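Local coordinates for protein putative sporulation-specific glycosylase YdhD (Bacillus subtilis subsp. subtilis str. 168, PDB 3CZ8) that probably hydrolyses glycosidic bonds and may bind chitin-like polysaccharides, as a glycosyl hydrolase family 18 catalytic domain linked to sporulation, at residues N102-V107 with D139-G144; V221-Y226 with G304-T309; W228-Q233 with G275-V280. The protein carries 1 engineered substitution. One frame throughout, in Å; residues are numbered along the deposited sequence. Where two conformers were deposited one is given.

Contact 1 (N102-V107 with D139-G144); sequences NIYDLV and DRLQAG
The guanidinium of Arg140 is held in two ways: NE is hydrogen-bonded to OD1 of Asn101, one turn before Tyr104 on helix 93-110, while the flat group lies over a face of the Tyr104 ring. The stacking is explicit in the geometry, since the two planes are only 21° apart and Arg140 CZ stands 4.0 Å from the ring centroid of Tyr104, a cation-pi pair. Arg140 NH2 sits over the middle of the ring, and Arg140 NH1 reaches Tyr104 CD1 at 3.5 Å. Asp105 OD2 stays 4.7 Å from Arg140 NH1, too far for a salt bridge, though the opposite charges probably attract weakly at that range. Tyr104 sends CG away from its own backbone N (chi1 -175°), which carries the ring across the groove toward the other helix. Gly144 CA lies at the ring's edge, near its plane, 4.1 Å from Tyr104 OH. A leucine in place of Tyr104 would probably leave the Arg140 guanidinium without its flat aromatic support and open a gap beside Gly144. Deeper in, Leu141 supplies the apolar half of the interface through a single methyl, CD2, which packs 3.9 Å from Val107 CG2, with Ile103 CG2 farther off at 4.4 Å from the same Leu141 CD2. The short helix axes run in nearly the same direction, crossing at -24° and 10.0 Å apart. Helices 93-110 and 127-143 flank strand 114-118 in sequence as successive outer helices of the TIM barrel; Ile103, Val107 and Leu141 all rest on Val115 of that strand, while the Tyr104-Arg140 stack lies toward the more exposed side.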
loop_
_atom_site.group_PDB
_atom_site.type_symbol
_atom_site.label_atom_id
_atom_site.label_comp_id
_atom_site.label_asym_id
_atom_site.label_seq_id
_atom_site.Cartn_x
_atom_site.Cartn_y
_atom_site.Cartn_z
ATOM N N ASN A 102 6.420 -15.638 26.197
ATOM C CA ASN A 102 6.914 -14.443 25.499
ATOM C C ASN A 102 5.825 -13.638 24.809
ATOM O O ASN A 102 5.869 -12.408 24.826
ATOM C CB ASN A 102 7.993 -14.809 24.486
ATOM C CG ASN A 102 9.291 -15.220 25.143
ATOM O OD1 ASN A 102 9.581 -14.840 26.281
ATOM N ND2 ASN A 102 10.078 -16.012 24.431
ATOM N N ILE A 103 4.857 -14.336 24.208
ATOM C CA ILE A 103 3.703 -13.698 23.564
ATOM C C ILE A 103 2.850 -12.970 24.606
ATOM O O ILE A 103 2.390 -11.847 24.362
ATOM C CB ILE A 103 2.844 -14.714 22.747
ATOM C CG1 ILE A 103 3.531 -15.088 21.431
ATOM C CG2 ILE A 103 1.471 -14.146 22.429
ATOM C CD1 ILE A 103 2.967 -16.343 20.775
ATOM N N TYR A 104 2.658 -13.602 25.765
ATOM C CA TYR A 104 1.973 -12.955 26.886
ATOM C C TYR A 104 2.744 -11.726 27.361
ATOM O O TYR A 104 2.149 -10.669 27.580
ATOM C CB TYR A 104 1.737 -13.918 28.063
ATOM C CG TYR A 104 0.916 -13.278 29.165
ATOM C CD1 TYR A 104 1.531 -12.634 30.244
ATOM C CD2 TYR A 104 -0.477 -13.284 29.112
ATOM C CE1 TYR A 104 0.779 -12.022 31.241
ATOM C CE2 TYR A 104 -1.237 -12.680 30.107
ATOM C CZ TYR A 104 -0.604 -12.051 31.167
ATOM O OH TYR A 104 -1.352 -11.452 32.156
ATOM N N ASP A 105 4.059 -11.874 27.520
ATOM C CA ASP A 105 4.926 -10.769 27.945
ATOM C C ASP A 105 4.902 -9.626 26.939
ATOM O O ASP A 105 4.976 -8.465 27.329
ATOM C CB ASP A 105 6.370 -11.242 28.163
ATOM C CG ASP A 105 6.526 -12.123 29.396
ATOM O OD1 ASP A 105 7.585 -12.776 29.514
ATOM O OD2 ASP A 105 5.603 -12.172 30.238
ATOM N N LEU A 106 4.786 -9.967 25.654
ATOM C CA LEU A 106 4.659 -8.982 24.585
ATOM C C LEU A 106 3.372 -8.167 24.689
ATOM O O LEU A 106 3.419 -6.943 24.645
ATOM C CB LEU A 106 4.740 -9.653 23.210
ATOM C CG LEU A 106 5.103 -8.738 22.038
ATOM C CD1 LEU A 106 6.617 -8.630 21.913
ATOM C CD2 LEU A 106 4.498 -9.254 20.754
ATOM N N VAL A 107 2.230 -8.839 24.827
ATOM C CA VAL A 107 0.937 -8.137 24.852
ATOM C C VAL A 107 0.664 -7.358 26.142
ATOM O O VAL A 107 -0.037 -6.343 26.120
ATOM C CB VAL A 107 -0.274 -9.055 24.493
ATOM C CG1 VAL A 107 -0.152 -9.535 23.068
ATOM C CG2 VAL A 107 -0.402 -10.241 25.447
ATOM N N ASP A 139 -5.161 -20.590 26.706
ATOM C CA ASP A 139 -5.263 -20.650 28.136
ATOM C C ASP A 139 -4.573 -19.489 28.782
ATOM O O ASP A 139 -5.129 -18.873 29.640
ATOM C CB ASP A 139 -4.656 -21.934 28.673
ATOM C CG ASP A 139 -5.519 -23.115 28.458
ATOM O OD1 ASP A 139 -5.047 -24.217 28.674
ATOM O OD2 ASP A 139 -6.657 -22.963 28.070
ATOM N N ARG A 140 -3.358 -19.220 28.353
ATOM C CA ARG A 140 -2.574 -18.125 28.848
ATOM C C ARG A 140 -3.145 -16.766 28.568
ATOM O O ARG A 140 -3.162 -15.914 29.393
ATOM C CB ARG A 140 -1.183 -18.202 28.297
ATOM C CG ARG A 140 -0.226 -17.286 28.943
ATOM C CD ARG A 140 0.542 -17.998 29.998
ATOM N NE ARG A 140 1.688 -17.260 30.488
ATOM C CZ ARG A 140 1.620 -16.241 31.316
ATOM N NH1 ARG A 140 2.717 -15.650 31.689
ATOM N NH2 ARG A 140 0.462 -15.810 31.747
ATOM N N LEU A 141 -3.640 -16.586 27.382
ATOM C CA LEU A 141 -4.126 -15.278 26.938
ATOM C C LEU A 141 -5.490 -14.908 27.480
ATOM O O LEU A 141 -5.710 -13.755 27.852
ATOM C CB LEU A 141 -4.152 -15.171 25.410
ATOM C CG LEU A 141 -2.821 -15.019 24.674
ATOM C CD1 LEU A 141 -3.099 -15.053 23.197
ATOM C CD2 LEU A 141 -2.088 -13.740 25.055
ATOM N N GLN A 142 -6.410 -15.869 27.522
ATOM C CA GLN A 142 -7.764 -15.584 27.991
ATOM C C GLN A 142 -7.829 -15.327 29.498
ATOM O O GLN A 142 -8.729 -14.626 29.966
ATOM C CB GLN A 142 -8.767 -16.658 27.546
ATOM C CG GLN A 142 -9.162 -17.686 28.590
ATOM C CD GLN A 142 -10.619 -18.101 28.474
ATOM O OE1 GLN A 142 -11.225 -18.009 27.406
ATOM N NE2 GLN A 142 -11.189 -18.560 29.578
ATOM N N ALA A 143 -6.855 -15.879 30.231
ATOM C CA ALA A 143 -6.655 -15.604 31.653
ATOM C C ALA A 143 -6.362 -14.123 31.884
ATOM O O ALA A 143 -6.852 -13.526 32.844
ATOM C CB ALA A 143 -5.524 -16.463 32.211
ATOM N N GLY A 144 -5.578 -13.533 30.981
ATOM C CA GLY A 144 -5.279 -12.109 31.024
ATOM C C GLY A 144 -6.282 -11.259 30.267
ATOM O O GLY A 144 -6.097 -10.057 30.140
#

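Contact 2 (V221-Y226 with G304-T309); sequences VPLYGY and GAWQLT
Val221 extends the parallel pairing of strands 217-220 and 302-310 by one bond, Val221 N to Gly304 O (2.9 Å, N-H...O 158°), after which the two backbones diverge, the nearest CA pairs widening from 5.5 Å for Val221 and Ala305 to 6.5 Å for Leu223 and Trp306. The divergence leaves Val221 O to be taken by a side chain: Trp306 NE1 donates to it at 3.2 Å, with the oxygen lying in the indole plane at the ring edge. That bond is bent at the hydrogen (135°), although the nitrogen lies almost straight out from the carbonyl. Leu223 lies over the five-membered part of one face, its CB making a CH-pi contact 3.9 Å from that ring's centroid in Trp306. Turning CG away from the backbone N (chi1 175°) sets Leu223 CD1 above the bond that joins the ring to Trp306 CB, 3.8 Å from Trp306 CG. Edge and face are thus both engaged, which should restrict rotation of the ring. Val221 CG2 packs 3.7 Å from Ala305 CB. Phe13 adds an edge-to-face partner to Trp306, whose side chain is about 7 Å from that of Glu120, the predicted proton donor. A tryptophan on the last barrel strand, near the acid, is characteristic of family 18, where it commonly floors the -1 subsite; Trp306 is well placed to do the same.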
loop_
_atom_site.group_PDB
_atom_site.type_symbol
_atom_site.label_atom_id
_atom_site.label_comp_id
_atom_site.label_asym_id
_atom_site.label_seq_id
_atom_site.Cartn_x
_atom_site.Cartn_y
_atom_site.Cartn_z
ATOM N N VAL A 221 -9.876 -10.685 2.286
ATOM C CA VAL A 221 -9.890 -10.389 0.846
ATOM C C VAL A 221 -8.452 -10.221 0.293
ATOM O O VAL A 221 -7.522 -9.971 1.073
ATOM C CB VAL A 221 -10.786 -9.160 0.513
ATOM C CG1 VAL A 221 -12.236 -9.376 0.995
ATOM C CG2 VAL A 221 -10.192 -7.865 1.046
ATOM N N PRO A 222 -8.256 -10.395 -1.040
ATOM C CA PRO A 222 -6.911 -10.294 -1.629
ATOM C C PRO A 222 -6.188 -8.975 -1.376
ATOM O O PRO A 222 -6.800 -7.907 -1.386
ATOM C CB PRO A 222 -7.167 -10.449 -3.130
ATOM C CG PRO A 222 -8.442 -11.158 -3.226
ATOM C CD PRO A 222 -9.263 -10.728 -2.069
ATOM N N LEU A 223 -4.889 -9.076 -1.134
ATOM C CA LEU A 223 -4.018 -7.915 -1.086
ATOM C C LEU A 223 -3.558 -7.556 -2.506
ATOM O O LEU A 223 -3.504 -6.377 -2.859
ATOM C CB LEU A 223 -2.823 -8.214 -0.166
ATOM C CG LEU A 223 -1.643 -7.252 0.038
ATOM C CD1 LEU A 223 -2.063 -5.844 0.459
ATOM C CD2 LEU A 223 -0.666 -7.855 1.044
ATOM N N TYR A 224 -3.267 -8.578 -3.317
ATOM C CA TYR A 224 -2.671 -8.432 -4.658
ATOM C C TYR A 224 -3.557 -8.963 -5.786
ATOM O O TYR A 224 -4.202 -10.000 -5.624
ATOM C CB TYR A 224 -1.364 -9.234 -4.746
ATOM C CG TYR A 224 -0.214 -8.785 -3.872
ATOM C CD1 TYR A 224 0.372 -7.531 -4.043
ATOM C CD2 TYR A 224 0.330 -9.645 -2.913
ATOM C CE1 TYR A 224 1.443 -7.126 -3.256
ATOM C CE2 TYR A 224 1.406 -9.250 -2.118
ATOM C CZ TYR A 224 1.955 -7.989 -2.297
ATOM O OH TYR A 224 3.017 -7.583 -1.522
ATOM N N GLY A 225 -3.537 -8.282 -6.927
ATOM C CA GLY A 225 -4.016 -8.829 -8.192
ATOM C C GLY A 225 -2.753 -9.235 -8.936
ATOM O O GLY A 225 -1.645 -9.001 -8.438
ATOM N N TYR A 226 -2.880 -9.860 -10.103
ATOM C CA TYR A 226 -1.678 -10.282 -10.835
ATOM C C TYR A 226 -1.725 -9.997 -12.324
ATOM O O TYR A 226 -2.789 -10.037 -12.937
ATOM C CB TYR A 226 -1.320 -11.762 -10.578
ATOM C CG TYR A 226 -1.057 -12.096 -9.126
ATOM C CD1 TYR A 226 0.205 -11.925 -8.563
ATOM C CD2 TYR A 226 -2.081 -12.572 -8.311
ATOM C CE1 TYR A 226 0.433 -12.219 -7.221
ATOM C CE2 TYR A 226 -1.867 -12.863 -6.976
ATOM C CZ TYR A 226 -0.613 -12.689 -6.437
ATOM O OH TYR A 226 -0.417 -12.988 -5.112
ATOM N N GLY A 304 -12.333 -9.261 6.168
ATOM C CA GLY A 304 -11.038 -8.712 6.588
ATOM C C GLY A 304 -10.262 -8.161 5.402
ATOM O O GLY A 304 -10.312 -8.726 4.310
ATOM N N ALA A 305 -9.545 -7.056 5.606
ATOM C CA ALA A 305 -8.824 -6.393 4.510
ATOM C C ALA A 305 -7.523 -5.732 4.959
ATOM O O ALA A 305 -7.159 -5.794 6.136
ATOM C CB ALA A 305 -9.722 -5.388 3.811
ATOM N N TRP A 306 -6.828 -5.096 4.017
ATOM C CA TRP A 306 -5.473 -4.596 4.264
ATOM C C TRP A 306 -5.353 -3.080 4.180
ATOM O O TRP A 306 -6.011 -2.437 3.365
ATOM C CB TRP A 306 -4.498 -5.232 3.274
ATOM C CG TRP A 306 -4.539 -6.728 3.266
ATOM C CD1 TRP A 306 -5.314 -7.528 2.465
ATOM C CD2 TRP A 306 -3.773 -7.608 4.092
ATOM N NE1 TRP A 306 -5.072 -8.851 2.747
ATOM C CE2 TRP A 306 -4.133 -8.929 3.744
ATOM C CE3 TRP A 306 -2.811 -7.411 5.097
ATOM C CZ2 TRP A 306 -3.564 -10.047 4.361
ATOM C CZ3 TRP A 306 -2.253 -8.521 5.712
ATOM C CH2 TRP A 306 -2.632 -9.826 5.339
ATOM N N GLN A 307 -4.498 -2.519 5.029
ATOM C CA GLN A 307 -4.170 -1.097 4.969
ATOM C C GLN A 307 -2.669 -0.883 5.143
ATOM O O GLN A 307 -1.992 -1.655 5.833
ATOM C CB GLN A 307 -4.969 -0.295 6.005
ATOM C CG GLN A 307 -5.066 -0.960 7.363
ATOM C CD GLN A 307 -5.798 -0.131 8.405
ATOM O OE1 GLN A 307 -6.648 0.700 8.083
ATOM N NE2 GLN A 307 -5.475 -0.370 9.672
ATOM N N LEU A 308 -2.155 0.153 4.490
ATOM C CA LEU A 308 -0.755 0.544 4.613
ATOM C C LEU A 308 -0.681 1.933 5.214
ATOM O O LEU A 308 -1.298 2.866 4.699
ATOM C CB LEU A 308 -0.056 0.542 3.249
ATOM C CG LEU A 308 0.518 -0.743 2.633
ATOM C CD1 LEU A 308 1.494 -1.453 3.582
ATOM C CD2 LEU A 308 -0.566 -1.704 2.114
ATOM N N THR A 309 0.069 2.066 6.304
ATOM C CA THR A 309 0.203 3.350 6.984
ATOM C C THR A 309 1.662 3.801 7.020
ATOM O O THR A 309 2.513 3.156 7.639
ATOM C CB THR A 309 -0.426 3.314 8.399
ATOM O OG1 THR A 309 -1.830 3.046 8.281
ATOM C CG2 THR A 309 -0.236 4.642 9.124
#

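Contact 3 (W228-Q233 with G275-V280); sequences WIIPYQ and GRTHEV
Ile229 lies over one face of the His278 imidazole, side by side with it: Ile229 CG1 is 3.5 Å from His278 CE1, a CH-pi contact that falls toward the ring's rim. Ile229 CD1 lies over a face of the Arg276 guanidinium, 4.0 Å from Arg276 NH1. His278 ND1 bonds to Asp227 OD2, while His278 NE2 and Arg276 NH2 share Asp272 OD2; with a carboxylate oxygen at each ring nitrogen the imidazole is probably protonated, though Arg276 shares one of them. Trp228 and Glu279 form an antiparallel hydrogen-bonded pair, Trp228 N donating to Glu279 O at 2.8 Å. Glu279 N returns a bond to Trp228 O at 2.7 Å, and both are nearly straight. Trp228 CE3 also stands edge-on, 3.4 Å from Glu279 O in the ring plane. Past the Ile229-His278 pair the ladder frays: the bond from Ile230 N to Thr277 O is weak and bent (133°), and a water bridges Ile230 O to Thr277 N. Ile230 packs across this end: CG1, set between its backbone N and carbonyl carbon (chi1 49°), turns CD1 to Thr277 CG2 at 3.7 Å, and CG2 lies against Glu279 OE2. That oxygen is salt-bridged to Arg269, and Glu279 OE1 is hydrogen-bonded to Trp281 NE1. Strands 225-229 and 277-281 are inner neighbours in a five-strand antiparallel sheet, flanked by 239-241 and 265-271; His278 stacks on Tyr270 of the latter.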
loop_
_atom_site.group_PDB
_atom_site.type_symbol
_atom_site.label_atom_id
_atom_site.label_comp_id
_atom_site.label_asym_id
_atom_site.label_seq_id
_atom_site.Cartn_x
_atom_site.Cartn_y
_atom_site.Cartn_z
ATOM N N TRP A 228 -0.064 -11.470 -15.644
ATOM C CA TRP A 228 0.657 -12.601 -16.245
ATOM C C TRP A 228 0.885 -12.377 -17.740
ATOM O O TRP A 228 0.000 -11.881 -18.430
ATOM C CB TRP A 228 -0.183 -13.876 -16.146
ATOM C CG TRP A 228 -0.395 -14.487 -14.792
ATOM C CD1 TRP A 228 0.394 -15.427 -14.187
ATOM C CD2 TRP A 228 -1.508 -14.273 -13.914
ATOM N NE1 TRP A 228 -0.140 -15.784 -12.975
ATOM C CE2 TRP A 228 -1.310 -15.098 -12.782
ATOM C CE3 TRP A 228 -2.651 -13.460 -13.968
ATOM C CZ2 TRP A 228 -2.212 -15.134 -11.710
ATOM C CZ3 TRP A 228 -3.552 -13.501 -12.905
ATOM C CH2 TRP A 228 -3.324 -14.333 -11.788
ATOM N N ILE A 229 2.051 -12.775 -18.247
ATOM C CA ILE A 229 2.249 -12.866 -19.700
ATOM C C ILE A 229 1.655 -14.189 -20.212
ATOM O O ILE A 229 2.126 -15.272 -19.840
ATOM C CB ILE A 229 3.749 -12.720 -20.118
ATOM C CG1 ILE A 229 4.229 -11.275 -19.964
ATOM C CG2 ILE A 229 3.960 -13.132 -21.577
ATOM C CD1 ILE A 229 5.170 -11.043 -18.804
ATOM N N ILE A 230 0.610 -14.101 -21.042
ATOM C CA ILE A 230 0.049 -15.303 -21.682
ATOM C C ILE A 230 0.913 -15.745 -22.878
ATOM O O ILE A 230 1.837 -15.027 -23.264
ATOM C CB ILE A 230 -1.492 -15.271 -21.915
ATOM C CG1 ILE A 230 -1.947 -13.971 -22.575
ATOM C CG2 ILE A 230 -2.217 -15.526 -20.600
ATOM C CD1 ILE A 230 -3.419 -13.985 -22.972
ATOM N N PRO A 231 0.556 -16.853 -23.548
ATOM C CA PRO A 231 1.319 -18.071 -23.499
ATOM C C PRO A 231 2.248 -18.149 -22.273
ATOM O O PRO A 231 3.398 -17.693 -22.303
ATOM C CB PRO A 231 1.991 -18.074 -24.877
ATOM C CG PRO A 231 0.841 -17.330 -25.794
ATOM C CD PRO A 231 -0.260 -16.893 -24.768
ATOM N N TYR A 232 1.691 -18.709 -21.195
ATOM C CA TYR A 232 2.355 -18.839 -19.897
ATOM C C TYR A 232 3.602 -19.722 -19.961
ATOM O O TYR A 232 3.586 -20.807 -20.548
ATOM C CB TYR A 232 1.373 -19.358 -18.831
ATOM C CG TYR A 232 2.023 -19.719 -17.505
ATOM C CD1 TYR A 232 2.549 -18.731 -16.673
ATOM C CD2 TYR A 232 2.117 -21.049 -17.089
ATOM C CE1 TYR A 232 3.152 -19.055 -15.461
ATOM C CE2 TYR A 232 2.719 -21.383 -15.878
ATOM C CZ TYR A 232 3.232 -20.380 -15.070
ATOM O OH TYR A 232 3.829 -20.698 -13.870
ATOM N N GLN A 233 4.669 -19.231 -19.341
ATOM C CA GLN A 233 5.983 -19.851 -19.390
ATOM C C GLN A 233 6.405 -20.313 -17.984
ATOM O O GLN A 233 6.287 -19.538 -17.030
ATOM C CB GLN A 233 6.993 -18.849 -19.979
ATOM C CG GLN A 233 8.462 -19.293 -20.007
ATOM C CD GLN A 233 8.781 -20.289 -21.115
ATOM O OE1 GLN A 233 7.999 -20.483 -22.050
ATOM N NE2 GLN A 233 9.944 -20.924 -21.012
ATOM N N GLY A 275 4.697 -6.427 -28.088
ATOM C CA GLY A 275 3.822 -7.421 -28.719
ATOM C C GLY A 275 3.256 -8.514 -27.817
ATOM O O GLY A 275 2.275 -9.170 -28.181
ATOM N N ARG A 276 3.873 -8.703 -26.649
ATOM C CA ARG A 276 3.484 -9.745 -25.684
ATOM C C ARG A 276 2.097 -9.511 -25.095
ATOM O O ARG A 276 1.792 -8.424 -24.599
ATOM C CB ARG A 276 4.503 -9.842 -24.541
ATOM C CG ARG A 276 5.950 -10.057 -24.980
ATOM C CD ARG A 276 6.890 -10.098 -23.781
ATOM N NE ARG A 276 6.900 -8.834 -23.043
ATOM C CZ ARG A 276 7.460 -8.656 -21.847
ATOM N NH1 ARG A 276 8.065 -9.662 -21.230
ATOM N NH2 ARG A 276 7.411 -7.466 -21.264
ATOM N N THR A 277 1.256 -10.537 -25.162
ATOM C CA THR A 277 -0.079 -10.460 -24.589
ATOM C C THR A 277 -0.003 -10.693 -23.079
ATOM O O THR A 277 0.769 -11.532 -22.601
ATOM C CB THR A 277 -1.054 -11.450 -25.259
ATOM O OG1 THR A 277 -0.790 -11.503 -26.665
ATOM C CG2 THR A 277 -2.501 -11.014 -25.047
ATOM N N HIS A 278 -0.786 -9.909 -22.342
ATOM C CA HIS A 278 -0.854 -9.978 -20.895
ATOM C C HIS A 278 -2.272 -10.314 -20.463
ATOM O O HIS A 278 -3.224 -9.972 -21.155
ATOM C CB HIS A 278 -0.482 -8.633 -20.291
ATOM C CG HIS A 278 0.972 -8.302 -20.374
ATOM N ND1 HIS A 278 1.794 -8.299 -19.269
ATOM C CD2 HIS A 278 1.746 -7.937 -21.421
ATOM C CE1 HIS A 278 3.018 -7.957 -19.634
ATOM N NE2 HIS A 278 3.017 -7.735 -20.936
ATOM N N GLU A 279 -2.403 -10.973 -19.312
ATOM C CA GLU A 279 -3.707 -11.242 -18.704
ATOM C C GLU A 279 -3.666 -10.832 -17.237
ATOM O O GLU A 279 -2.758 -11.222 -16.495
ATOM C CB GLU A 279 -4.085 -12.721 -18.839
ATOM C CG GLU A 279 -5.497 -13.054 -18.372
ATOM C CD GLU A 279 -5.930 -14.468 -18.746
ATOM O OE1 GLU A 279 -6.362 -15.217 -17.846
ATOM O OE2 GLU A 279 -5.847 -14.829 -19.940
ATOM N N VAL A 280 -4.645 -10.028 -16.834
ATOM C CA VAL A 280 -4.687 -9.467 -15.487
ATOM C C VAL A 280 -5.985 -9.871 -14.797
ATOM O O VAL A 280 -7.061 -9.684 -15.351
ATOM C CB VAL A 280 -4.551 -7.915 -15.506
ATOM C CG1 VAL A 280 -4.503 -7.333 -14.085
ATOM C CG2 VAL A 280 -3.319 -7.486 -16.294
HETATM O O HOH W 1 2.984 -13.136 -25.461
#

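How the contacts relate
Contacts 2 and 3 adjoin, their centres 24 Å apart: strand 225-229 serves both, and Tyr226 O of contact 2 packs 3.4 Å from Val280 CG1 of contact 3. Contact 2 marks where the chain leaves the barrel after strand 217-220 and where it has returned on strand 302-310; the excursion between includes the antiparallel sheet of contact 3, probably the alpha+beta insertion known from many family 18 enzymes. Contact 1 belongs to the outer helical layer, its nearest atoms about 17 Å from contact 2 and about 33 Å from contact 3, which lies on the opposite side of the chain's centre from it. Contact 2 alone lies by the predicted active site; a glycerol, probably from crystallisation, sits about 4 Å from the Trp306 side chain.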